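Local structure of possible glutathione S-transferase (Rhodopseudomonas palustris, 3M8N) at residues A[10-13]-A[14-17]; A[97-100]-A[101-105]; A[132-135]-A[136-140]; A[156-159]-A[160-164]. The protein probably acts as a glutathione transferase, conjugating reduced glutathione to electrophilic compounds. One frame throughout, in Å; residues are numbered along the deposited sequence.

Interaction 1 of 4, residues A[10-13]-A[14-17]; sequences QRSG and NSYK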
loop_
_atom_site.group_PDB
_atom_site.type_symbol
_atom_site.label_atom_id
_atom_site.label_comp_id
_atom_site.label_asym_id
_atom_site.label_seq_id
_atom_site.Cartn_x
_atom_site.Cartn_y
_atom_site.Cartn_z
ATOM N N GLN A 10 -10.770 -8.408 16.005
ATOM C CA GLN A 10 -11.933 -7.522 16.215
ATOM C C GLN A 10 -11.523 -6.054 16.360
ATOM O O GLN A 10 -12.064 -5.194 15.706
ATOM C CB GLN A 10 -12.789 -8.063 17.387
ATOM C CG GLN A 10 -14.125 -7.392 17.640
ATOM C CD GLN A 10 -15.122 -7.556 16.483
ATOM O OE1 GLN A 10 -15.191 -8.580 15.831
ATOM N NE2 GLN A 10 -15.842 -6.515 16.207
ATOM N N ARG A 11 -10.483 -5.792 17.132
ATOM C CA ARG A 11 -10.069 -4.416 17.432
ATOM C C ARG A 11 -8.910 -3.964 16.556
ATOM O O ARG A 11 -8.410 -2.874 16.727
ATOM C CB ARG A 11 -9.737 -4.244 18.934
ATOM C CG ARG A 11 -10.980 -4.316 19.910
ATOM C CD ARG A 11 -10.629 -4.222 21.421
ATOM N NE ARG A 11 -9.893 -2.981 21.687
ATOM C CZ ARG A 11 -10.376 -1.902 22.310
ATOM N NH1 ARG A 11 -11.628 -1.898 22.791
ATOM N NH2 ARG A 11 -9.600 -0.821 22.467
ATOM N N SER A 12 -8.502 -4.781 15.596
ATOM C CA SER A 12 -7.533 -4.356 14.604
ATOM C C SER A 12 -8.118 -3.478 13.470
ATOM O O SER A 12 -9.135 -3.851 12.856
ATOM C CB SER A 12 -6.952 -5.604 14.016
ATOM O OG SER A 12 -6.282 -5.296 12.865
ATOM N N GLY A 13 -7.492 -2.338 13.159
ATOM C CA GLY A 13 -7.995 -1.446 12.132
ATOM C C GLY A 13 -7.893 -2.025 10.738
ATOM O O GLY A 13 -8.750 -1.812 9.921
ATOM N N ASN A 14 -6.831 -2.762 10.449
ATOM C CA ASN A 14 -6.733 -3.448 9.171
ATOM C C ASN A 14 -7.779 -4.478 8.930
ATOM O O ASN A 14 -8.246 -4.591 7.796
ATOM C CB ASN A 14 -5.358 -4.080 8.985
ATOM C CG ASN A 14 -4.311 -3.065 8.695
ATOM O OD1 ASN A 14 -4.562 -2.107 8.022
ATOM N ND2 ASN A 14 -3.131 -3.252 9.238
ATOM N N SER A 15 -8.126 -5.219 9.985
ATOM C CA SER A 15 -9.095 -6.246 9.897
ATOM C C SER A 15 -10.450 -5.614 9.736
ATOM O O SER A 15 -11.280 -6.131 8.976
ATOM C CB SER A 15 -9.147 -7.098 11.154
ATOM O OG SER A 15 -8.166 -8.108 11.222
ATOM N N TYR A 16 -10.704 -4.540 10.472
ATOM C CA TYR A 16 -11.971 -3.877 10.358
ATOM C C TYR A 16 -12.238 -3.324 8.966
ATOM O O TYR A 16 -13.356 -3.352 8.520
ATOM C CB TYR A 16 -12.092 -2.773 11.384
ATOM C CG TYR A 16 -13.243 -1.771 11.135
ATOM C CD1 TYR A 16 -14.559 -2.184 11.120
ATOM C CD2 TYR A 16 -12.986 -0.406 10.949
ATOM C CE1 TYR A 16 -15.613 -1.256 10.895
ATOM C CE2 TYR A 16 -14.035 0.513 10.722
ATOM C CZ TYR A 16 -15.336 0.071 10.709
ATOM O OH TYR A 16 -16.356 0.945 10.531
ATOM N N LYS A 17 -11.231 -2.806 8.267
ATOM C CA LYS A 17 -11.380 -2.443 6.838
ATOM C C LYS A 17 -12.054 -3.535 5.993
ATOM O O LYS A 17 -12.968 -3.263 5.232
ATOM C CB LYS A 17 -10.032 -2.089 6.209
ATOM C CG LYS A 17 -9.504 -0.785 6.606
ATOM C CD LYS A 17 -8.023 -0.868 6.865
ATOM C CE LYS A 17 -7.329 -0.913 5.654
ATOM N NZ LYS A 17 -6.060 -0.195 5.951
#
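The aliphatic part of Lys17 folds back over the carbonyl of Gly13, with Lys17 CD 3.3 Å from Gly13 O. The lysine chain is bent at three torsions, chi2 to chi4, and this turns its amine back along the helix. Lys17 NZ donates to Asn14 OD1 at 3.2 Å, and the C=O···N angle is 160°. The same amine forms a salt bridge with Glu100. The other end of the Asn14 amide has its own partner, since ND2 bonds to Glu105. A leucine in place of Lys17 would probably leave the Glu100 carboxylate without its counter-charge and Asn14 OD1 without its amine donor.

The helix starts at Ser12, which is its N-cap. Ser12 OG is turned opposite its own N (chi1 165°) and accepts from Ser15 N in a weak capping bond of 3.4 Å. Ser12 O is gripped more firmly, by Tyr16 N at 2.9 Å. The next bond of the first turn runs from Lys17 N to Gly13 O at 3.1 Å. Ser15 OG sits 3.8 Å from Ser12 OG but bonds to Met9 N. The end of Tyr16 leads away from 10-13, and its hydroxyl bonds to Ile199 O.

The contact forms the corner between strand 4-8 and helix 13-24 in the thioredoxin-like domain. In GSTs this region commonly borders the glutathione site. The Lys17 and Asn14 side chains face helix 87-117 of the helical domain, while Ser15 packs on the loop before strand 57-59.

Interaction 2 of 4, residues A[97-100]-A[101-105]; sequences MFFE and QHALE
The Phe99 ring carries the methyl of Ala103 on one face, a CH-pi contact of 4.1 Å from Ala103 CB to the ring centroid. The methyl is offset toward the rim, near Phe99 CE1. The His102 ring has Phe99 O above one face, also toward its rim. Both rings stand on helix 87-117, a long helix of the all-helical GST C-terminal domain, where a pi-type turn widens the helix at 101-105. The Phe99 ring also meets Trp96 edge-to-face.

His102 holds the cramped first torsion between its backbone N and carbonyl carbon (chi1 73°). This lays the ring back along the previous turn, with His102 CD2 3.2 Å from Phe98 O. His102 NE2 then bonds to Glu68 of the second subunit. Phe98 stacks on Phe98 of that subunit, so this face of the helix belongs to the dimer interface.

On another side of the helix, Glu100 CG runs opposite its own N (chi1 -174°), and its chain crosses that of Leu104 at about a right angle, with Glu100 CG 4.0 Å from Leu104 CB. Its carboxylate and the Gln101 amide lie in planes 59° apart. Glu100 OE1 and Gln101 NE2 are close but not hydrogen-bonded. The charge of Glu100 is met by Lys17 instead.

The backbone bonds record the change of helix type. Ala103 N donates to Phe99 O at 3.0 Å in the ordinary way. One residue on, Glu100 O accepts twice: from Leu104 N at 3.1 Å and, five residues along, from Glu105 N at 3.2 Å.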
loop_
_atom_site.group_PDB
_atom_site.type_symbol
_atom_site.label_atom_id
_atom_site.label_comp_id
_atom_site.label_asym_id
_atom_site.label_seq_id
_atom_site.Cartn_x
_atom_site.Cartn_y
_atom_site.Cartn_z
HETATM N N MSE A 97 -5.059 4.200 -1.616
HETATM C CA MSE A 97 -4.707 3.065 -0.758
HETATM C C MSE A 97 -3.218 2.855 -0.519
HETATM O O MSE A 97 -2.831 2.406 0.555
HETATM C CB MSE A 97 -5.265 1.784 -1.354
HETATM C CG MSE A 97 -6.683 1.889 -1.623
HETATM SE SE MSE A 97 -7.562 0.261 -2.268
HETATM C CE MSE A 97 -7.503 -0.559 -0.684
ATOM N N PHE A 98 -2.389 3.115 -1.525
ATOM C CA PHE A 98 -0.959 3.127 -1.307
ATOM C C PHE A 98 -0.558 4.252 -0.377
ATOM O O PHE A 98 0.268 4.035 0.476
ATOM C CB PHE A 98 -0.173 3.136 -2.612
ATOM C CG PHE A 98 -0.110 1.775 -3.264
ATOM C CD1 PHE A 98 0.502 0.724 -2.617
ATOM C CD2 PHE A 98 -0.737 1.526 -4.484
ATOM C CE1 PHE A 98 0.576 -0.563 -3.202
ATOM C CE2 PHE A 98 -0.730 0.238 -5.044
ATOM C CZ PHE A 98 -0.030 -0.796 -4.392
ATOM N N PHE A 99 -1.209 5.409 -0.497
ATOM C CA PHE A 99 -1.029 6.512 0.424
ATOM C C PHE A 99 -1.402 6.114 1.788
ATOM O O PHE A 99 -0.661 6.398 2.674
ATOM C CB PHE A 99 -1.835 7.709 -0.015
ATOM C CG PHE A 99 -1.916 8.841 1.005
ATOM C CD1 PHE A 99 -0.988 9.854 1.022
ATOM C CD2 PHE A 99 -2.996 8.935 1.876
ATOM C CE1 PHE A 99 -1.126 10.904 1.940
ATOM C CE2 PHE A 99 -3.103 9.986 2.766
ATOM C CZ PHE A 99 -2.184 10.941 2.797
ATOM N N GLU A 100 -2.517 5.442 1.981
ATOM C CA GLU A 100 -2.882 4.970 3.321
ATOM C C GLU A 100 -1.819 4.059 3.869
ATOM O O GLU A 100 -1.489 4.149 5.006
ATOM C CB GLU A 100 -4.239 4.264 3.313
ATOM C CG GLU A 100 -4.804 3.847 4.663
ATOM C CD GLU A 100 -4.403 2.434 5.172
ATOM O OE1 GLU A 100 -3.689 1.674 4.514
ATOM O OE2 GLU A 100 -4.763 2.047 6.290
ATOM N N GLN A 101 -1.248 3.199 3.054
ATOM C CA GLN A 101 -0.198 2.235 3.492
ATOM C C GLN A 101 1.122 2.838 4.044
ATOM O O GLN A 101 1.604 2.369 5.040
ATOM C CB GLN A 101 0.089 1.198 2.365
ATOM C CG GLN A 101 0.349 -0.286 2.774
ATOM C CD GLN A 101 -0.472 -0.766 3.926
ATOM O OE1 GLN A 101 0.074 -1.136 4.949
ATOM N NE2 GLN A 101 -1.805 -0.706 3.808
ATOM N N HIS A 102 1.683 3.865 3.407
ATOM C CA HIS A 102 2.896 4.527 3.926
ATOM C C HIS A 102 2.693 5.765 4.815
ATOM O O HIS A 102 3.558 6.071 5.568
ATOM C CB HIS A 102 3.882 4.862 2.805
ATOM C CG HIS A 102 3.454 6.007 1.953
ATOM N ND1 HIS A 102 3.802 7.306 2.231
ATOM C CD2 HIS A 102 2.743 6.046 0.806
ATOM C CE1 HIS A 102 3.275 8.103 1.319
ATOM N NE2 HIS A 102 2.617 7.365 0.446
ATOM N N ALA A 103 1.537 6.423 4.740
ATOM C CA ALA A 103 1.235 7.625 5.527
ATOM C C ALA A 103 0.305 7.478 6.715
ATOM O O ALA A 103 0.542 8.089 7.699
ATOM C CB ALA A 103 0.795 8.768 4.639
ATOM N N LEU A 104 -0.728 6.650 6.662
ATOM C CA LEU A 104 -1.650 6.422 7.821
ATOM C C LEU A 104 -1.331 5.275 8.752
ATOM O O LEU A 104 -1.292 5.475 9.983
ATOM C CB LEU A 104 -3.121 6.248 7.404
ATOM C CG LEU A 104 -4.051 7.418 7.599
ATOM C CD1 LEU A 104 -3.539 8.601 6.823
ATOM C CD2 LEU A 104 -5.366 7.039 7.099
ATOM N N GLU A 105 -1.175 4.077 8.176
ATOM C CA GLU A 105 -0.814 2.901 8.906
ATOM C C GLU A 105 0.372 3.133 9.818
ATOM O O GLU A 105 0.244 2.924 10.991
ATOM C CB GLU A 105 -0.498 1.773 7.933
ATOM C CG GLU A 105 0.321 0.568 8.528
ATOM C CD GLU A 105 -0.559 -0.644 8.819
ATOM O OE1 GLU A 105 -1.534 -0.823 8.085
ATOM O OE2 GLU A 105 -0.284 -1.419 9.758
#

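Interaction 3 of 4, residues A[132-135]-A[136-140]; sequences WLER and GYAAL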
loop_
_atom_site.group_PDB
_atom_site.type_symbol
_atom_site.label_atom_id
_atom_site.label_comp_id
_atom_site.label_asym_id
_atom_site.label_seq_id
_atom_site.Cartn_x
_atom_site.Cartn_y
_atom_site.Cartn_z
ATOM N N TRP A 132 4.671 10.328 15.010
ATOM C CA TRP A 132 3.384 9.766 14.642
ATOM C C TRP A 132 2.430 10.918 14.466
ATOM O O TRP A 132 1.751 11.023 13.442
ATOM C CB TRP A 132 2.880 8.781 15.680
ATOM C CG TRP A 132 3.664 7.582 15.653
ATOM C CD1 TRP A 132 4.483 7.169 14.649
ATOM C CD2 TRP A 132 3.736 6.596 16.661
ATOM N NE1 TRP A 132 5.063 5.962 14.967
ATOM C CE2 TRP A 132 4.618 5.592 16.208
ATOM C CE3 TRP A 132 3.133 6.447 17.921
ATOM C CZ2 TRP A 132 4.924 4.450 16.972
ATOM C CZ3 TRP A 132 3.435 5.270 18.683
ATOM C CH2 TRP A 132 4.318 4.305 18.186
ATOM N N LEU A 133 2.419 11.808 15.459
ATOM C CA LEU A 133 1.604 12.998 15.413
ATOM C C LEU A 133 2.050 13.899 14.244
ATOM O O LEU A 133 1.251 14.295 13.379
ATOM C CB LEU A 133 1.639 13.727 16.770
ATOM C CG LEU A 133 0.863 13.103 17.942
ATOM C CD1 LEU A 133 0.583 14.117 19.056
ATOM C CD2 LEU A 133 -0.464 12.523 17.539
ATOM N N GLU A 134 3.329 14.215 14.220
ATOM C CA GLU A 134 3.797 15.063 13.178
ATOM C C GLU A 134 3.392 14.480 11.780
ATOM O O GLU A 134 2.898 15.213 10.920
ATOM C CB GLU A 134 5.303 15.403 13.404
ATOM C CG GLU A 134 6.276 15.358 12.192
ATOM C CD GLU A 134 5.871 16.241 10.981
ATOM O OE1 GLU A 134 5.627 17.454 11.182
ATOM O OE2 GLU A 134 5.809 15.718 9.817
ATOM N N ARG A 135 3.585 13.178 11.563
ATOM C CA ARG A 135 3.451 12.612 10.218
ATOM C C ARG A 135 1.993 12.310 9.899
ATOM O O ARG A 135 1.585 12.432 8.764
ATOM C CB ARG A 135 4.290 11.338 10.041
ATOM C CG ARG A 135 5.761 11.449 10.306
ATOM C CD ARG A 135 6.475 11.468 9.004
ATOM N NE ARG A 135 6.104 12.669 8.242
ATOM C CZ ARG A 135 6.192 12.800 6.912
ATOM N NH1 ARG A 135 6.650 11.776 6.153
ATOM N NH2 ARG A 135 5.805 13.961 6.350
ATOM N N GLY A 136 1.240 11.909 10.910
ATOM C CA GLY A 136 -0.208 11.719 10.825
ATOM C C GLY A 136 -0.964 12.999 10.501
ATOM O O GLY A 136 -1.924 12.950 9.770
ATOM N N TYR A 137 -0.515 14.152 11.021
ATOM C CA TYR A 137 -1.183 15.393 10.751
ATOM C C TYR A 137 -0.852 15.858 9.359
ATOM O O TYR A 137 -1.671 16.475 8.711
ATOM C CB TYR A 137 -0.762 16.465 11.762
ATOM C CG TYR A 137 -1.544 16.480 13.062
ATOM C CD1 TYR A 137 -2.916 16.659 13.068
ATOM C CD2 TYR A 137 -0.897 16.319 14.276
ATOM C CE1 TYR A 137 -3.640 16.667 14.263
ATOM C CE2 TYR A 137 -1.604 16.336 15.497
ATOM C CZ TYR A 137 -2.974 16.516 15.480
ATOM O OH TYR A 137 -3.683 16.512 16.655
ATOM N N ALA A 138 0.354 15.584 8.889
ATOM C CA ALA A 138 0.670 15.924 7.536
ATOM C C ALA A 138 -0.199 15.113 6.563
ATOM O O ALA A 138 -0.579 15.617 5.527
ATOM C CB ALA A 138 2.109 15.692 7.280
ATOM N N ALA A 139 -0.509 13.858 6.908
ATOM C CA ALA A 139 -1.386 12.984 6.099
ATOM C C ALA A 139 -2.843 13.495 6.099
ATOM O O ALA A 139 -3.460 13.678 5.031
ATOM C CB ALA A 139 -1.306 11.524 6.566
ATOM N N LEU A 140 -3.382 13.748 7.293
ATOM C CA LEU A 140 -4.702 14.321 7.447
ATOM C C LEU A 140 -4.860 15.602 6.700
ATOM O O LEU A 140 -5.921 15.920 6.236
ATOM C CB LEU A 140 -4.981 14.549 8.863
ATOM C CG LEU A 140 -5.139 13.302 9.654
ATOM C CD1 LEU A 140 -4.940 13.653 11.087
ATOM C CD2 LEU A 140 -6.503 12.761 9.447
#
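Tyr137 lies against the backbone of Leu133, one helical turn earlier. Its ring atom CD2 is 3.1 Å from Leu133 O, and its CE2 is 4.4 Å from Leu133 CB. With Tyr137 CG opposite its carbonyl carbon (chi1 -86°), the ring leans back toward the preceding turn.

Four successive carbonyls are satisfied by the amides four residues on. Trp132 O accepts from Gly136 N at 2.7 Å, the shortest of the four. Leu133 O accepts from Tyr137 N at 2.9 Å. Glu134 O takes Ala138 N at 3.3 Å, and Arg135 O takes Ala139 N at 3.1 Å. The N-H···O angles of this plain alpha-helical run lie close to 150°.

The side-chain polar groups find partners in other ways. Tyr137 OH bonds to the backbone N of Asp178, which ties the ring to a distant loop. On the exposed side, Arg135 NE and Glu134 OE2 form a weak salt bridge of 3.4 Å between adjacent residues. The Arg135 chain is bent at chi2 and chi3, and Arg135 NH2 comes 4.2 Å from Ala138 CB.

Helix 129-146 lies beside helix 87-117 in the helical domain. Trp132, Arg135 and Ala139 pack against that helix. Leu133, Tyr137 and Leu140 meet the loop residues Phe177 and Phe182.

Interaction 4 of 4, residues A[156-159]-A[160-164]; sequences GQLT and IADIA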
loop_
_atom_site.group_PDB
_atom_site.type_symbol
_atom_site.label_atom_id
_atom_site.label_comp_id
_atom_site.label_asym_id
_atom_site.label_seq_id
_atom_site.Cartn_x
_atom_site.Cartn_y
_atom_site.Cartn_z
ATOM N N GLY A 156 -15.239 10.226 -7.745
ATOM C CA GLY A 156 -16.451 10.856 -7.281
ATOM C C GLY A 156 -17.457 9.994 -6.593
ATOM O O GLY A 156 -18.608 10.370 -6.524
ATOM N N GLN A 157 -17.070 8.870 -6.034
ATOM C CA GLN A 157 -18.050 7.954 -5.481
ATOM C C GLN A 157 -17.331 7.193 -4.454
ATOM O O GLN A 157 -16.104 7.293 -4.394
ATOM C CB GLN A 157 -18.557 6.977 -6.538
ATOM C CG GLN A 157 -17.417 6.115 -7.148
ATOM C CD GLN A 157 -17.879 4.842 -7.842
ATOM O OE1 GLN A 157 -18.430 4.920 -8.922
ATOM N NE2 GLN A 157 -17.601 3.646 -7.234
ATOM N N LEU A 158 -18.093 6.493 -3.622
ATOM C CA LEU A 158 -17.553 5.576 -2.624
ATOM C C LEU A 158 -16.831 4.387 -3.317
ATOM O O LEU A 158 -17.417 3.701 -4.173
ATOM C CB LEU A 158 -18.633 5.066 -1.698
ATOM C CG LEU A 158 -18.146 4.226 -0.534
ATOM C CD1 LEU A 158 -17.623 5.093 0.481
ATOM C CD2 LEU A 158 -19.242 3.517 0.098
ATOM N N THR A 159 -15.561 4.182 -2.957
ATOM C CA THR A 159 -14.737 3.126 -3.499
ATOM C C THR A 159 -14.016 2.510 -2.292
ATOM O O THR A 159 -14.217 2.952 -1.143
ATOM C CB THR A 159 -13.754 3.579 -4.592
ATOM O OG1 THR A 159 -12.678 4.293 -4.041
ATOM C CG2 THR A 159 -14.370 4.448 -5.588
ATOM N N ILE A 160 -13.219 1.477 -2.541
ATOM C CA ILE A 160 -12.402 0.857 -1.502
ATOM C C ILE A 160 -11.322 1.777 -0.940
ATOM O O ILE A 160 -10.862 1.564 0.150
ATOM C CB ILE A 160 -11.749 -0.542 -1.946
ATOM C CG1 ILE A 160 -11.181 -0.429 -3.341
ATOM C CG2 ILE A 160 -12.711 -1.637 -1.802
ATOM C CD1 ILE A 160 -10.126 -1.483 -3.637
ATOM N N ALA A 161 -10.916 2.796 -1.677
ATOM C CA ALA A 161 -10.013 3.820 -1.152
ATOM C C ALA A 161 -10.552 4.519 0.067
ATOM O O ALA A 161 -9.779 4.786 0.955
ATOM C CB ALA A 161 -9.678 4.853 -2.168
ATOM N N ASP A 162 -11.873 4.836 0.091
ATOM C CA ASP A 162 -12.551 5.497 1.234
ATOM C C ASP A 162 -12.579 4.571 2.421
ATOM O O ASP A 162 -12.271 4.968 3.530
ATOM C CB ASP A 162 -13.969 5.879 0.852
ATOM C CG ASP A 162 -14.012 6.864 -0.252
ATOM O OD1 ASP A 162 -13.664 8.020 -0.057
ATOM O OD2 ASP A 162 -14.374 6.494 -1.356
ATOM N N ILE A 163 -12.939 3.324 2.168
ATOM C CA ILE A 163 -12.954 2.280 3.182
ATOM C C ILE A 163 -11.574 2.074 3.749
ATOM O O ILE A 163 -11.441 1.893 4.939
ATOM C CB ILE A 163 -13.498 0.936 2.601
ATOM C CG1 ILE A 163 -14.920 1.131 2.084
ATOM C CG2 ILE A 163 -13.414 -0.209 3.594
ATOM C CD1 ILE A 163 -15.307 0.065 1.221
ATOM N N ALA A 164 -10.546 2.019 2.909
ATOM C CA ALA A 164 -9.195 1.854 3.424
ATOM C C ALA A 164 -8.750 2.999 4.332
ATOM O O ALA A 164 -8.275 2.785 5.420
ATOM C CB ALA A 164 -8.226 1.668 2.289
#
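A capping box starts helix 160-169, with Thr159 at the N-cap and Asp162 three residues on. Asp162 OD2 accepts from Thr159 N at 3.1 Å. The bond is nearly straight, with an N-H···O angle of 162°, and uses the lone pair of OD2 that points away from the other oxygen. In return Thr159 OG1 accepts from Ala161 N at 3.3 Å, a weak bond. The threonine holds OG1 between its backbone N and carbonyl carbon (chi1 74°), which brings the hydroxyl over the first amides of the helix. A second weak bond runs from Asp162 N to Thr159 O.

The other carboxylate oxygen works outward. Asp162 OD1 bonds to Trp188 NE1 and to Phe153 N, so one aspartate side chain gathers three N-H groups. Its negative charge at the start of a helix probably also suits the helix dipole. With an alanine in place of Asp162, Thr159 N, Trp188 NE1 and Phe153 N would probably lose the carboxylate that accepts from all three, and the cap would weaken.

Leu158 packs beside the box, with its CD1 3.8 Å from Asp162 CB, and it also touches Tyr152. Before it, Gln157 NE2 donates to Leu158 O at 3.1 Å, from above the carbonyl plane. Ile163 CG1 lies 3.8 Å from Thr159 O and faces helix 13-24, while Ile160 packs against helices 69-77 and 87-117.

The Thr-Ile-Ala-Asp sequence fits the Ser/Thr-x-x-Asp N-capping box known at the start of a core helix in the GST C-terminal domain.

Overall arrangement
All four contacts are local and lie in series, so none closes a long loop and none nests in or crosses another. Interaction 1 starts the first helix of the thioredoxin-like domain. Interactions 2, 3 and 4 follow in the helical domain. Residues 97-105 touch all three other contacts. They reach interaction 1 through polar side chains and so link the two domains. They meet interaction 3 where Leu104 CD1 packs 3.7 Å from Ala139 CB, and interaction 4 where Met97 (selenomethionine) meets Ile160. Interaction 4 also touches interaction 1, through Ile163 and Lys17. Interaction 3 stays apart from both interaction 1 and interaction 4.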